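Uly1 (Catenovulum maritimum, PDB 7DRQ) is an ulvan lyase of polysaccharide lyase family 24, which probably cleaves the algal polysaccharide ulvan by beta-elimination. Local coordinates at residues A[256-264]-A[275-283]; A[286-296]-A[322-331]. All blocks are in the same frame, centred on the assembly; numbering follows the deposited sequence.

From the N terminus onward, contact 1 closes first: 256-264 meets 275-283 across the short turn of the hairpin formed by strands 261-269 and 272-280. Contact 2 opens only after that, pairing 286-296 with 322-331 and closing a longer loop of 25 residues. The two therefore stand in series, neither nested nor crossed. Strands 272-280 and 290-298 are neighbours in one antiparallel sheet, tied where Phe277 O meets Phe294 N and where Arg280 NE meets Gln290 OE1. Between the contacts the chain bends round a calcium ion, bound by Leu283 O from contact 1, by Phe287 O from contact 2 and by Asp285, so that metal and sheet jointly link them.

Contact 1: A[256-264]-A[275-283]; sequences EIKNWSIYG and IGFQRRFNL. With CA (calcium ion), chain E.
The antiparallel hairpin of strands 261-269 and 272-280 is joined here by two hydrogen-bonded pairs, Ser261 with Arg280 and Tyr263 with Gln278. Gln278 N reaches Tyr263 O at 2.8 Å, and Arg280 N gives Ser261 O an almost straight bond (174°). On one face of the sheet Ile262 lays CD1 over the Phe277 ring, a CH-pi contact 3.7 Å from the centroid. On the other face Tyr263 OH sits over the centre of the Arg280 guanidinium, 3.1 Å from Arg280 CZ, where no N-H points at it; Arg280 NE bonds to Gln290. Beyond the strands, Glu256 turns at chi2 (54°) and brings its carboxylate to the rim of Phe281, with Glu256 CD 3.8 Å from Phe281 CZ. Glu256 OE2 makes a long salt bridge (4.0 Å) to Arg279 NH1, and two waters each bridge that same pair of atoms. With an alanine in place of Glu256 the two waters would probably lose the carboxylate oxygen they donate to, leaving Arg279 NH1 less firmly held. Arg279 NH2 forms a salt bridge with Asp291. Lys258 NZ gives Phe281 O a weak bond and a shorter one (2.7 Å) to a water shared with Asn259 O and Asn282 ND2. Two residues on from Phe281, Leu283 O binds calcium at 2.3 Å. Such a hairpin within an antiparallel meander is the building unit of a beta-propeller blade, consistent with the BNR-repeat family.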
loop_
_atom_site.group_PDB
_atom_site.type_symbol
_atom_site.label_atom_id
_atom_site.label_comp_id
_atom_site.label_asym_id
_atom_site.label_seq_id
_atom_site.Cartn_x
_atom_site.Cartn_y
_atom_site.Cartn_z
ATOM N N GLU A 256 -15.464 -23.203 -2.155
ATOM C CA GLU A 256 -14.127 -23.447 -2.685
ATOM C C GLU A 256 -13.557 -24.741 -2.099
ATOM O O GLU A 256 -14.029 -25.244 -1.080
ATOM C CB GLU A 256 -13.207 -22.258 -2.375
ATOM C CG GLU A 256 -11.788 -22.299 -3.017
ATOM C CD GLU A 256 -11.800 -22.490 -4.527
ATOM O OE1 GLU A 256 -12.079 -23.617 -4.996
ATOM O OE2 GLU A 256 -11.522 -21.514 -5.250
ATOM N N ILE A 257 -12.523 -25.282 -2.757
ATOM C CA ILE A 257 -11.956 -26.542 -2.278
ATOM C C ILE A 257 -11.276 -26.381 -0.923
ATOM O O ILE A 257 -11.123 -27.368 -0.192
ATOM C CB ILE A 257 -10.969 -27.137 -3.296
ATOM C CG1 ILE A 257 -9.826 -26.155 -3.575
ATOM C CG2 ILE A 257 -11.681 -27.518 -4.578
ATOM C CD1 ILE A 257 -8.634 -26.785 -4.266
ATOM N N LYS A 258 -10.905 -25.157 -0.553
ATOM C CA LYS A 258 -10.053 -24.887 0.596
ATOM C C LYS A 258 -10.107 -23.391 0.860
ATOM O O LYS A 258 -10.428 -22.605 -0.035
ATOM C CB LYS A 258 -8.606 -25.338 0.323
ATOM C CG LYS A 258 -7.613 -25.194 1.467
ATOM C CD LYS A 258 -6.213 -25.397 0.940
ATOM C CE LYS A 258 -5.143 -25.393 2.037
ATOM N NZ LYS A 258 -5.203 -24.222 2.930
ATOM N N ASN A 259 -9.794 -23.005 2.094
ATOM C CA ASN A 259 -9.568 -21.596 2.386
ATOM C C ASN A 259 -8.420 -21.059 1.532
ATOM O O ASN A 259 -7.539 -21.801 1.107
ATOM C CB ASN A 259 -9.228 -21.404 3.864
ATOM C CG ASN A 259 -10.405 -21.679 4.786
ATOM O OD1 ASN A 259 -11.556 -21.806 4.350
ATOM N ND2 ASN A 259 -10.112 -21.780 6.075
ATOM N N TRP A 260 -8.427 -19.744 1.290
ATOM C CA TRP A 260 -7.317 -19.113 0.578
ATOM C C TRP A 260 -7.145 -17.698 1.107
ATOM O O TRP A 260 -7.955 -17.209 1.892
ATOM C CB TRP A 260 -7.536 -19.114 -0.943
ATOM C CG TRP A 260 -8.843 -18.513 -1.433
ATOM C CD1 TRP A 260 -10.094 -19.071 -1.353
ATOM C CD2 TRP A 260 -9.016 -17.245 -2.088
ATOM N NE1 TRP A 260 -11.027 -18.231 -1.919
ATOM C CE2 TRP A 260 -10.393 -17.102 -2.371
ATOM C CE3 TRP A 260 -8.143 -16.220 -2.457
ATOM C CZ2 TRP A 260 -10.910 -15.978 -3.019
ATOM C CZ3 TRP A 260 -8.666 -15.097 -3.092
ATOM C CH2 TRP A 260 -10.031 -14.984 -3.360
ATOM N N SER A 261 -6.050 -17.054 0.694
ATOM C CA SER A 261 -5.740 -15.680 1.069
ATOM C C SER A 261 -5.417 -14.883 -0.189
ATOM O O SER A 261 -5.036 -15.439 -1.222
ATOM C CB SER A 261 -4.565 -15.620 2.054
ATOM O OG SER A 261 -4.492 -14.334 2.655
ATOM N N ILE A 262 -5.559 -13.568 -0.097
ATOM C CA ILE A 262 -5.613 -12.712 -1.276
ATOM C C ILE A 262 -4.490 -11.685 -1.198
ATOM O O ILE A 262 -4.302 -11.035 -0.163
ATOM C CB ILE A 262 -7.000 -12.049 -1.409
ATOM C CG1 ILE A 262 -7.055 -11.090 -2.605
ATOM C CG2 ILE A 262 -7.412 -11.354 -0.091
ATOM C CD1 ILE A 262 -8.487 -10.724 -2.987
ATOM N N TYR A 263 -3.722 -11.576 -2.283
ATOM C CA TYR A 263 -2.515 -10.752 -2.350
ATOM C C TYR A 263 -2.693 -9.800 -3.524
ATOM O O TYR A 263 -2.444 -10.174 -4.673
ATOM C CB TYR A 263 -1.259 -11.623 -2.506
ATOM C CG TYR A 263 -0.923 -12.358 -1.235
ATOM C CD1 TYR A 263 -1.634 -13.493 -0.861
ATOM C CD2 TYR A 263 0.083 -11.905 -0.391
ATOM C CE1 TYR A 263 -1.344 -14.156 0.316
ATOM C CE2 TYR A 263 0.380 -12.565 0.787
ATOM C CZ TYR A 263 -0.339 -13.685 1.132
ATOM O OH TYR A 263 -0.056 -14.341 2.300
ATOM N N GLY A 264 -3.127 -8.578 -3.244
ATOM C CA GLY A 264 -3.371 -7.641 -4.318
ATOM C C GLY A 264 -3.804 -6.303 -3.769
ATOM O O GLY A 264 -3.648 -6.015 -2.580
ATOM N N ILE A 275 -10.040 -4.336 -8.696
ATOM C CA ILE A 275 -9.043 -5.056 -7.912
ATOM C C ILE A 275 -8.250 -5.982 -8.828
ATOM O O ILE A 275 -8.789 -6.555 -9.781
ATOM C CB ILE A 275 -9.709 -5.848 -6.762
ATOM C CG1 ILE A 275 -8.663 -6.347 -5.756
ATOM C CG2 ILE A 275 -10.559 -6.983 -7.334
ATOM C CD1 ILE A 275 -9.276 -7.002 -4.500
ATOM N N GLY A 276 -6.958 -6.092 -8.560
ATOM C CA GLY A 276 -6.136 -7.133 -9.157
ATOM C C GLY A 276 -5.420 -7.852 -8.038
ATOM O O GLY A 276 -5.041 -7.239 -7.041
ATOM N N PHE A 277 -5.273 -9.167 -8.185
ATOM C CA PHE A 277 -4.676 -9.900 -7.077
ATOM C C PHE A 277 -4.150 -11.246 -7.550
ATOM O O PHE A 277 -4.458 -11.714 -8.648
ATOM C CB PHE A 277 -5.684 -10.090 -5.919
ATOM C CG PHE A 277 -6.887 -10.920 -6.269
ATOM C CD1 PHE A 277 -8.027 -10.322 -6.791
ATOM C CD2 PHE A 277 -6.901 -12.296 -6.029
ATOM C CE1 PHE A 277 -9.152 -11.078 -7.101
ATOM C CE2 PHE A 277 -8.034 -13.067 -6.334
ATOM C CZ PHE A 277 -9.158 -12.452 -6.863
ATOM N N GLN A 278 -3.319 -11.843 -6.699
ATOM C CA GLN A 278 -2.939 -13.243 -6.795
ATOM C C GLN A 278 -3.414 -13.965 -5.539
ATOM O O GLN A 278 -3.765 -13.345 -4.537
ATOM C CB GLN A 278 -1.415 -13.389 -6.996
ATOM C CG GLN A 278 -0.942 -12.547 -8.184
ATOM C CD GLN A 278 0.497 -12.814 -8.599
ATOM O OE1 GLN A 278 1.441 -12.287 -8.002
ATOM N NE2 GLN A 278 0.671 -13.630 -9.632
ATOM N N ARG A 279 -3.432 -15.288 -5.601
ATOM C CA ARG A 279 -4.050 -16.103 -4.566
ATOM C C ARG A 279 -2.978 -16.945 -3.882
ATOM O O ARG A 279 -2.044 -17.412 -4.532
ATOM C CB ARG A 279 -5.140 -17.002 -5.177
ATOM C CG ARG A 279 -5.523 -18.204 -4.308
ATOM C CD ARG A 279 -6.598 -19.078 -4.975
ATOM N NE ARG A 279 -6.104 -19.708 -6.197
ATOM C CZ ARG A 279 -6.892 -20.219 -7.146
ATOM N NH1 ARG A 279 -8.206 -20.189 -6.987
ATOM N NH2 ARG A 279 -6.362 -20.801 -8.221
ATOM N N ARG A 280 -3.081 -17.119 -2.564
ATOM C CA ARG A 280 -2.260 -18.104 -1.878
ATOM C C ARG A 280 -3.191 -19.189 -1.370
ATOM O O ARG A 280 -4.049 -18.925 -0.523
ATOM C CB ARG A 280 -1.444 -17.520 -0.720
ATOM C CG ARG A 280 -0.504 -18.577 -0.104
ATOM C CD ARG A 280 0.381 -18.017 1.021
ATOM N NE ARG A 280 1.263 -16.943 0.568
ATOM C CZ ARG A 280 2.159 -16.335 1.340
ATOM N NH1 ARG A 280 2.327 -16.719 2.598
ATOM N NH2 ARG A 280 2.904 -15.346 0.849
ATOM N N PHE A 281 -3.033 -20.386 -1.843
ATOM C CA PHE A 281 -3.879 -21.481 -1.442
ATOM C C PHE A 281 -3.271 -22.345 -0.336
ATOM O O PHE A 281 -3.963 -23.028 0.298
ATOM C CB PHE A 281 -4.114 -22.438 -2.629
ATOM C CG PHE A 281 -5.503 -22.487 -3.160
ATOM C CD1 PHE A 281 -6.574 -22.558 -2.351
ATOM C CD2 PHE A 281 -5.725 -22.543 -4.521
ATOM C CE1 PHE A 281 -7.837 -22.610 -2.852
ATOM C CE2 PHE A 281 -6.998 -22.627 -5.037
ATOM C CZ PHE A 281 -8.067 -22.662 -4.180
ATOM N N ASN A 282 -1.965 -22.327 -0.204
ATOM C CA ASN A 282 -1.284 -23.165 0.776
ATOM C C ASN A 282 -1.605 -24.635 0.575
ATOM O O ASN A 282 -1.660 -25.405 1.537
ATOM C CB ASN A 282 -1.615 -22.744 2.201
ATOM C CG ASN A 282 -1.339 -21.272 2.442
ATOM O OD1 ASN A 282 -0.181 -20.857 2.568
ATOM N ND2 ASN A 282 -2.404 -20.482 2.504
ATOM N N LEU A 283 -1.838 -25.027 -0.653
ATOM C CA LEU A 283 -1.859 -26.449 -0.965
ATOM C C LEU A 283 -0.435 -26.983 -1.047
ATOM O O LEU A 283 0.476 -26.269 -1.476
ATOM C CB LEU A 283 -2.544 -26.690 -2.297
ATOM C CG LEU A 283 -4.021 -26.365 -2.396
ATOM C CD1 LEU A 283 -4.374 -26.134 -3.858
ATOM C CD2 LEU A 283 -4.821 -27.521 -1.811
HETATM CA CA CA E . 1.527 -24.290 -2.113
HETATM O O HOH W 1 -10.076 -19.424 -4.825
HETATM O O HOH W 2 -11.039 -20.916 -7.944
HETATM O O HOH W 3 -5.075 -21.533 2.644
HETATM O O HOH W 4 1.124 -21.943 -1.308
HETATM O O HOH W 5 -0.636 -23.632 -3.115
HETATM O O HOH W 6 3.455 -25.911 -1.744
HETATM O O HOH W 7 1.851 -24.240 0.173
#

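Contact 2: A[286-296]-A[322-331]. With CA (calcium ion), chain E.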
loop_
_atom_site.group_PDB
_atom_site.type_symbol
_atom_site.label_atom_id
_atom_site.label_comp_id
_atom_site.label_asym_id
_atom_site.label_seq_id
_atom_site.Cartn_x
_atom_site.Cartn_y
_atom_site.Cartn_z
ATOM N N ARG A 286 3.088 -27.314 -6.424
ATOM C CA ARG A 286 4.224 -26.667 -7.066
ATOM C C ARG A 286 4.381 -25.203 -6.665
ATOM O O ARG A 286 5.422 -24.609 -6.966
ATOM C CB ARG A 286 4.079 -26.756 -8.580
ATOM C CG ARG A 286 2.858 -26.010 -9.104
ATOM C CD ARG A 286 2.559 -26.316 -10.564
ATOM N NE ARG A 286 3.601 -25.848 -11.480
ATOM C CZ ARG A 286 3.340 -25.228 -12.625
ATOM N NH1 ARG A 286 2.076 -25.001 -12.987
ATOM N NH2 ARG A 286 4.328 -24.848 -13.416
ATOM N N PHE A 287 3.392 -24.609 -6.001
ATOM C CA PHE A 287 3.400 -23.171 -5.708
ATOM C C PHE A 287 3.917 -22.946 -4.288
ATOM O O PHE A 287 3.233 -23.248 -3.311
ATOM C CB PHE A 287 2.005 -22.579 -5.906
ATOM C CG PHE A 287 1.530 -22.649 -7.327
ATOM C CD1 PHE A 287 2.082 -21.816 -8.299
ATOM C CD2 PHE A 287 0.564 -23.569 -7.706
ATOM C CE1 PHE A 287 1.656 -21.890 -9.618
ATOM C CE2 PHE A 287 0.143 -23.655 -9.029
ATOM C CZ PHE A 287 0.690 -22.824 -9.984
ATOM N N ARG A 288 5.139 -22.428 -4.181
ATOM C CA ARG A 288 5.717 -22.121 -2.875
ATOM C C ARG A 288 4.851 -21.137 -2.104
ATOM O O ARG A 288 4.741 -21.221 -0.874
ATOM C CB ARG A 288 7.120 -21.549 -3.064
ATOM C CG ARG A 288 7.806 -21.157 -1.782
ATOM C CD ARG A 288 9.225 -20.672 -2.083
ATOM N NE ARG A 288 9.875 -20.157 -0.884
ATOM C CZ ARG A 288 10.418 -18.951 -0.780
ATOM N NH1 ARG A 288 10.402 -18.117 -1.810
ATOM N NH2 ARG A 288 10.996 -18.585 0.355
ATOM N N ALA A 289 4.242 -20.185 -2.811
ATOM C CA ALA A 289 3.429 -19.154 -2.181
ATOM C C ALA A 289 2.211 -18.880 -3.045
ATOM O O ALA A 289 1.293 -19.706 -3.090
ATOM C CB ALA A 289 4.255 -17.888 -1.941
ATOM N N GLN A 290 2.200 -17.765 -3.781
ATOM C CA GLN A 290 0.988 -17.434 -4.532
ATOM C C GLN A 290 0.876 -18.242 -5.823
ATOM O O GLN A 290 1.842 -18.833 -6.323
ATOM C CB GLN A 290 0.938 -15.932 -4.849
ATOM C CG GLN A 290 0.438 -15.035 -3.715
ATOM C CD GLN A 290 1.490 -14.757 -2.674
ATOM O OE1 GLN A 290 1.647 -15.508 -1.707
ATOM N NE2 GLN A 290 2.228 -13.651 -2.851
ATOM N N ASP A 291 -0.336 -18.245 -6.366
ATOM C CA ASP A 291 -0.633 -18.824 -7.669
ATOM C C ASP A 291 -1.661 -17.938 -8.359
ATOM O O ASP A 291 -2.369 -17.158 -7.720
ATOM C CB ASP A 291 -1.165 -20.277 -7.552
ATOM C CG ASP A 291 -2.593 -20.340 -7.007
ATOM O OD1 ASP A 291 -3.537 -20.301 -7.822
ATOM O OD2 ASP A 291 -2.768 -20.434 -5.767
ATOM N N GLY A 292 -1.733 -18.068 -9.678
ATOM C CA GLY A 292 -2.760 -17.407 -10.447
ATOM C C GLY A 292 -2.573 -15.909 -10.579
ATOM O O GLY A 292 -1.660 -15.323 -9.979
HETATM N N MSE A 293 -3.424 -15.290 -11.375
HETATM C CA MSE A 293 -3.476 -13.839 -11.503
HETATM C C MSE A 293 -4.931 -13.485 -11.793
HETATM O O MSE A 293 -5.567 -14.086 -12.664
HETATM C CB MSE A 293 -2.533 -13.354 -12.603
HETATM C CG MSE A 293 -2.453 -11.858 -12.726
HETATM SE SE MSE A 293 -1.058 -11.404 -14.053
HETATM C CE MSE A 293 0.533 -11.930 -13.089
ATOM N N PHE A 294 -5.468 -12.511 -11.068
ATOM C CA PHE A 294 -6.911 -12.301 -11.050
ATOM C C PHE A 294 -7.230 -10.813 -11.127
ATOM O O PHE A 294 -6.442 -9.967 -10.701
ATOM C CB PHE A 294 -7.525 -12.916 -9.786
ATOM C CG PHE A 294 -7.152 -14.359 -9.573
ATOM C CD1 PHE A 294 -7.915 -15.377 -10.118
ATOM C CD2 PHE A 294 -6.005 -14.696 -8.851
ATOM C CE1 PHE A 294 -7.556 -16.719 -9.935
ATOM C CE2 PHE A 294 -5.643 -16.017 -8.671
ATOM C CZ PHE A 294 -6.428 -17.034 -9.206
ATOM N N TYR A 295 -8.428 -10.504 -11.638
ATOM C CA TYR A 295 -8.833 -9.116 -11.826
ATOM C C TYR A 295 -10.349 -9.050 -11.893
ATOM O O TYR A 295 -10.987 -9.916 -12.502
ATOM C CB TYR A 295 -8.218 -8.536 -13.107
ATOM C CG TYR A 295 -8.871 -7.279 -13.661
ATOM C CD1 TYR A 295 -8.592 -6.030 -13.116
ATOM C CD2 TYR A 295 -9.697 -7.338 -14.777
ATOM C CE1 TYR A 295 -9.148 -4.873 -13.646
ATOM C CE2 TYR A 295 -10.283 -6.197 -15.304
ATOM C CZ TYR A 295 -10.003 -4.967 -14.733
ATOM O OH TYR A 295 -10.552 -3.832 -15.272
ATOM N N ALA A 296 -10.919 -8.023 -11.273
ATOM C CA ALA A 296 -12.346 -7.770 -11.391
ATOM C C ALA A 296 -12.575 -6.275 -11.249
ATOM O O ALA A 296 -11.746 -5.559 -10.684
ATOM C CB ALA A 296 -13.153 -8.543 -10.339
ATOM N N ALA A 322 -11.752 -17.831 -6.572
ATOM C CA ALA A 322 -10.992 -16.789 -7.265
ATOM C C ALA A 322 -11.013 -16.963 -8.784
ATOM O O ALA A 322 -10.969 -15.968 -9.518
ATOM C CB ALA A 322 -9.548 -16.764 -6.754
ATOM N N ASP A 323 -11.089 -18.206 -9.277
ATOM C CA ASP A 323 -10.993 -18.439 -10.715
ATOM C C ASP A 323 -12.071 -17.716 -11.520
ATOM O O ASP A 323 -11.873 -17.501 -12.719
ATOM C CB ASP A 323 -11.042 -19.942 -11.017
ATOM C CG ASP A 323 -9.717 -20.639 -10.738
ATOM O OD1 ASP A 323 -8.762 -19.956 -10.303
ATOM O OD2 ASP A 323 -9.629 -21.875 -10.942
ATOM N N GLU A 324 -13.198 -17.330 -10.903
ATOM C CA GLU A 324 -14.156 -16.484 -11.611
ATOM C C GLU A 324 -13.497 -15.238 -12.171
ATOM O O GLU A 324 -13.932 -14.712 -13.198
ATOM C CB GLU A 324 -15.302 -16.064 -10.691
ATOM C CG GLU A 324 -16.111 -17.230 -10.154
ATOM C CD GLU A 324 -17.456 -16.784 -9.617
ATOM O OE1 GLU A 324 -17.986 -15.745 -10.099
ATOM O OE2 GLU A 324 -17.974 -17.470 -8.712
ATOM N N ALA A 325 -12.451 -14.753 -11.507
ATOM C CA ALA A 325 -11.772 -13.514 -11.870
ATOM C C ALA A 325 -10.425 -13.763 -12.544
ATOM O O ALA A 325 -9.617 -12.845 -12.667
ATOM C CB ALA A 325 -11.599 -12.636 -10.627
ATOM N N LEU A 326 -10.176 -14.990 -12.996
ATOM C CA LEU A 326 -8.890 -15.338 -13.603
ATOM C C LEU A 326 -8.565 -14.474 -14.821
ATOM O O LEU A 326 -9.435 -14.189 -15.645
ATOM C CB LEU A 326 -8.923 -16.806 -14.029
ATOM C CG LEU A 326 -7.642 -17.362 -14.648
ATOM C CD1 LEU A 326 -6.562 -17.517 -13.571
ATOM C CD2 LEU A 326 -7.936 -18.706 -15.322
ATOM N N VAL A 327 -7.290 -14.073 -14.950
ATOM C CA VAL A 327 -6.800 -13.504 -16.210
ATOM C C VAL A 327 -5.624 -14.310 -16.779
ATOM O O VAL A 327 -5.421 -14.336 -18.000
ATOM C CB VAL A 327 -6.398 -12.015 -16.060
ATOM C CG1 VAL A 327 -7.602 -11.155 -15.667
ATOM C CG2 VAL A 327 -5.250 -11.839 -15.063
HETATM N N MSE A 328 -4.844 -14.967 -15.922
HETATM C CA MSE A 328 -3.592 -15.621 -16.368
HETATM C C MSE A 328 -3.091 -16.590 -15.303
HETATM O O MSE A 328 -3.331 -16.377 -14.120
HETATM C CB MSE A 328 -2.523 -14.554 -16.694
HETATM C CG MSE A 328 -1.365 -14.993 -17.631
HETATM SE SE MSE A 328 0.216 -15.744 -16.745
HETATM C CE MSE A 328 0.457 -14.308 -15.327
ATOM N N ARG A 329 -2.426 -17.670 -15.706
ATOM C CA ARG A 329 -1.862 -18.603 -14.733
ATOM C C ARG A 329 -0.355 -18.468 -14.789
ATOM O O ARG A 329 0.266 -19.013 -15.708
ATOM C CB ARG A 329 -2.274 -20.044 -15.048
ATOM C CG ARG A 329 -3.772 -20.302 -15.060
ATOM C CD ARG A 329 -4.277 -20.662 -13.680
ATOM N NE ARG A 329 -5.625 -21.209 -13.777
ATOM C CZ ARG A 329 -6.503 -21.214 -12.780
ATOM N NH1 ARG A 329 -6.175 -20.700 -11.600
ATOM N NH2 ARG A 329 -7.715 -21.721 -12.977
ATOM N N PRO A 330 0.293 -17.775 -13.846
ATOM C CA PRO A 330 1.758 -17.574 -13.975
ATOM C C PRO A 330 2.565 -18.866 -13.908
ATOM O O PRO A 330 3.707 -18.897 -14.394
ATOM C CB PRO A 330 2.102 -16.646 -12.800
ATOM C CG PRO A 330 0.817 -16.007 -12.404
ATOM C CD PRO A 330 -0.289 -16.972 -12.760
ATOM N N GLY A 331 2.014 -19.932 -13.318
ATOM C CA GLY A 331 2.686 -21.228 -13.364
ATOM C C GLY A 331 2.980 -21.681 -14.790
ATOM O O GLY A 331 3.964 -22.397 -15.029
HETATM CA CA CA E . 1.527 -24.290 -2.113
HETATM O O HOH W 4 1.124 -21.943 -1.308
HETATM O O HOH W 8 -3.501 -20.766 -10.448
HETATM O O HOH W 9 -0.839 -20.240 -11.816
HETATM O O HOH W 5 -0.636 -23.632 -3.115
HETATM O O HOH W 6 3.455 -25.911 -1.744
HETATM O O HOH W 7 1.851 -24.240 0.173
#
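Met293 O receives two successive backbone N-H groups from the weakly bonded strand at 326-328: a nearly straight bond from Val327 N (2.9 Å, 172°) and a weak, long one from Met328 N. This doubled acceptance is consistent with a classic beta bulge at Val327 and Met328, opposite Met293. Farther along, Tyr295 N donates to Ala325 O at 2.8 Å. Val327 straddles the strand, CG2 touching Met293 CG and CG1 touching Tyr295 CB. Met293 and Met328, both selenomethionine, bring their CE methyls together more tightly than usual, a contact that is doubtful.

The Phe294 ring carries much of the packing, its CG anti to the carbonyl carbon (chi1 -53°), which swings the ring to Ala322. Ala322 CB lies over one face, 4.0 Å from the centroid, while Asp323 OD1 meets the edge in the ring plane, 3.5 Å from Phe294 CE1. Arg329 fixes that carboxylate end-on, one nitrogen to each oxygen; Arg329 NH2 lies 2.8 Å from Asp323 OD2, which it approaches from above the carboxylate plane. A water accepts from Arg329 NH1 and donates to Asp291 OD1, which also forms a salt bridge to Arg279. At the calcium end, Arg286 NH2 donates to Gly331 O at 3.0 Å from above the carbonyl plane. Gly331 CA meets the edge of the Phe287 ring, which is held between Asp291 CB on one face and Arg286 CG on the other.

Strand 290-298 thus lies between strand 272-280, where Phe277 and Arg279 meet Phe294, and strand 326-328, while strands 359-369 and 372-383 pack against Met293.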